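Local coordinates for Ifi204 (Mus musculus domesticus, PDB 5YZW), which probably senses DNA in innate immunity, as an interferon-inducible PYHIN family member that recognises it through its HIN domain, at residues A[119-125]-A[165-171]. Sequence-based numbering, arbitrary orientation.
Sequences FVSGEYL and KLRLVCF
E123 and R167 face each other as a non-hydrogen-bonded pair of antiparallel strands. Their side chains run side by side on one face of the sheet. With CG beside the backbone N (chi1 -51°) and the chain extended beyond it, the E123 carboxylate comes nearer to strand 165-169, alongside R167. R167 NE and NH2 both donate to the same oxygen, E123 OE1, at 3.1 Å and 2.9 Å, in a salt bridge. That oxygen sits in the guanidinium plane but is met from above its own carboxylate plane; the two planes are 64° apart. The second oxygen, E123 OE2, makes a long salt bridge of 3.8 Å to K165 NZ. K165 also lays its CG 3.5 Å from Y124 O. R167 NH1 donates a hydrogen bond to Q191 OE1, on the neighbouring strand 189-192. On the other face, Y124 CD2 meets L168 CD1 at 3.8 Å, the side chains crossing at about a right angle. The Y124 hydroxyl is hydrogen-bonded to P106 O. Paired backbone bonds join G122 with L168 and Y124 with L166. A G1 bulge at C170 and F171, opposite V120, shifts the register in the second OB fold of the HIN domain. Two N-H donors on OE1 probably hold the E123 carboxylate in place.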
loop_
_atom_site.group_PDB
_atom_site.type_symbol
_atom_site.label_atom_id
_atom_site.label_comp_id
_atom_site.label_asym_id
_atom_site.label_seq_id
_atom_site.Cartn_x
_atom_site.Cartn_y
_atom_site.Cartn_z
ATOM N N PHE A 119 -6.361 5.741 -4.580
ATOM C CA PHE A 119 -5.596 5.287 -3.427
ATOM C C PHE A 119 -4.102 5.479 -3.662
ATOM O O PHE A 119 -3.588 5.205 -4.746
ATOM C CB PHE A 119 -5.942 3.833 -3.125
ATOM C CG PHE A 119 -7.409 3.633 -2.872
ATOM C CD1 PHE A 119 -7.973 3.978 -1.652
ATOM C CD2 PHE A 119 -8.240 3.161 -3.876
ATOM C CE1 PHE A 119 -9.334 3.820 -1.419
ATOM C CE2 PHE A 119 -9.595 2.985 -3.648
ATOM C CZ PHE A 119 -10.149 3.326 -2.411
ATOM N N VAL A 120 -3.413 5.977 -2.646
ATOM C CA VAL A 120 -2.059 6.504 -2.773
ATOM C C VAL A 120 -1.170 5.816 -1.742
ATOM O O VAL A 120 -1.619 5.506 -0.632
ATOM C CB VAL A 120 -2.047 8.042 -2.582
ATOM C CG1 VAL A 120 -0.618 8.588 -2.526
ATOM C CG2 VAL A 120 -2.833 8.718 -3.696
ATOM N N SER A 121 0.086 5.567 -2.119
ATOM C CA SER A 121 1.109 5.020 -1.243
ATOM C C SER A 121 2.340 5.895 -1.383
ATOM O O SER A 121 2.648 6.350 -2.485
ATOM C CB SER A 121 1.465 3.577 -1.626
ATOM O OG SER A 121 0.508 2.662 -1.116
ATOM N N GLY A 122 3.042 6.141 -0.286
ATOM C CA GLY A 122 4.176 7.048 -0.334
ATOM C C GLY A 122 4.791 7.239 1.035
ATOM O O GLY A 122 4.166 6.965 2.065
ATOM N N GLU A 123 6.037 7.714 1.021
ATOM C CA GLU A 123 6.781 8.027 2.234
ATOM C C GLU A 123 7.028 9.524 2.278
ATOM O O GLU A 123 7.653 10.077 1.367
ATOM C CB GLU A 123 8.109 7.277 2.284
ATOM C CG GLU A 123 8.015 5.791 2.045
ATOM C CD GLU A 123 9.370 5.114 2.125
ATOM O OE1 GLU A 123 9.442 3.896 1.863
ATOM O OE2 GLU A 123 10.358 5.803 2.451
ATOM N N TYR A 124 6.565 10.174 3.344
ATOM C CA TYR A 124 6.627 11.624 3.440
ATOM C C TYR A 124 7.127 12.047 4.816
ATOM O O TYR A 124 7.009 11.311 5.801
ATOM C CB TYR A 124 5.252 12.253 3.174
ATOM C CG TYR A 124 4.673 11.900 1.832
ATOM C CD1 TYR A 124 5.047 12.589 0.691
ATOM C CD2 TYR A 124 3.781 10.845 1.698
ATOM C CE1 TYR A 124 4.519 12.269 -0.546
ATOM C CE2 TYR A 124 3.255 10.504 0.456
ATOM C CZ TYR A 124 3.631 11.222 -0.662
ATOM O OH TYR A 124 3.120 10.890 -1.903
ATOM N N LEU A 125 7.697 13.249 4.865
ATOM C CA LEU A 125 8.133 13.867 6.112
ATOM C C LEU A 125 6.972 14.615 6.748
ATOM O O LEU A 125 6.266 15.368 6.067
ATOM C CB LEU A 125 9.298 14.830 5.868
ATOM C CG LEU A 125 10.645 14.217 5.477
ATOM C CD1 LEU A 125 10.803 14.152 3.961
ATOM C CD2 LEU A 125 11.788 15.008 6.115
ATOM N N LYS A 165 9.403 10.342 9.682
ATOM C CA LYS A 165 9.066 10.037 8.297
ATOM C C LYS A 165 8.031 8.919 8.264
ATOM O O LYS A 165 8.181 7.898 8.945
ATOM C CB LYS A 165 10.301 9.643 7.485
ATOM C CG LYS A 165 10.257 10.175 6.054
ATOM C CD LYS A 165 11.304 9.520 5.175
ATOM C CE LYS A 165 11.212 10.012 3.738
ATOM N NZ LYS A 165 12.083 9.199 2.840
ATOM N N LEU A 166 6.990 9.118 7.464
ATOM C CA LEU A 166 5.793 8.292 7.482
ATOM C C LEU A 166 5.664 7.515 6.180
ATOM O O LEU A 166 5.661 8.108 5.096
ATOM C CB LEU A 166 4.560 9.163 7.680
ATOM C CG LEU A 166 3.882 9.041 9.030
ATOM C CD1 LEU A 166 2.573 9.794 8.968
ATOM C CD2 LEU A 166 3.676 7.584 9.360
ATOM N N ARG A 167 5.541 6.197 6.290
ATOM C CA ARG A 167 5.258 5.343 5.144
ATOM C C ARG A 167 3.760 5.073 5.133
ATOM O O ARG A 167 3.230 4.458 6.065
ATOM C CB ARG A 167 6.049 4.043 5.209
ATOM C CG ARG A 167 5.577 2.978 4.204
ATOM C CD ARG A 167 6.479 1.760 4.272
ATOM N NE ARG A 167 7.836 2.093 3.842
ATOM C CZ ARG A 167 8.943 1.606 4.399
ATOM N NH1 ARG A 167 8.862 0.758 5.420
ATOM N NH2 ARG A 167 10.135 1.966 3.934
ATOM N N LEU A 168 3.080 5.562 4.097
ATOM C CA LEU A 168 1.638 5.420 3.948
ATOM C C LEU A 168 1.342 4.406 2.862
ATOM O O LEU A 168 1.902 4.487 1.761
ATOM C CB LEU A 168 0.970 6.750 3.584
ATOM C CG LEU A 168 1.343 8.008 4.366
ATOM C CD1 LEU A 168 0.889 9.241 3.593
ATOM C CD2 LEU A 168 0.687 7.950 5.713
ATOM N N VAL A 169 0.440 3.474 3.152
ATOM C CA VAL A 169 0.024 2.487 2.157
ATOM C C VAL A 169 -1.493 2.503 2.055
ATOM O O VAL A 169 -2.190 2.341 3.067
ATOM C CB VAL A 169 0.522 1.077 2.496
ATOM C CG1 VAL A 169 0.050 0.111 1.426
ATOM C CG2 VAL A 169 2.038 1.081 2.654
ATOM N N CYS A 170 -1.999 2.724 0.844
ATOM C CA CYS A 170 -3.426 2.658 0.546
ATOM C C CYS A 170 -4.219 3.670 1.376
ATOM O O CYS A 170 -5.132 3.310 2.115
ATOM C CB CYS A 170 -3.960 1.244 0.768
ATOM S SG CYS A 170 -5.650 0.981 0.138
ATOM N N PHE A 171 -3.847 4.945 1.236
ATOM C CA PHE A 171 -4.637 6.074 1.718
ATOM C C PHE A 171 -5.449 6.680 0.576
ATOM O O PHE A 171 -5.032 6.646 -0.582
ATOM C CB PHE A 171 -3.732 7.142 2.329
ATOM C CG PHE A 171 -3.350 6.867 3.734
ATOM C CD1 PHE A 171 -2.663 5.722 4.075
ATOM C CD2 PHE A 171 -3.671 7.786 4.744
ATOM C CE1 PHE A 171 -2.304 5.463 5.387
ATOM C CE2 PHE A 171 -3.327 7.524 6.050
ATOM C CZ PHE A 171 -2.646 6.361 6.377
#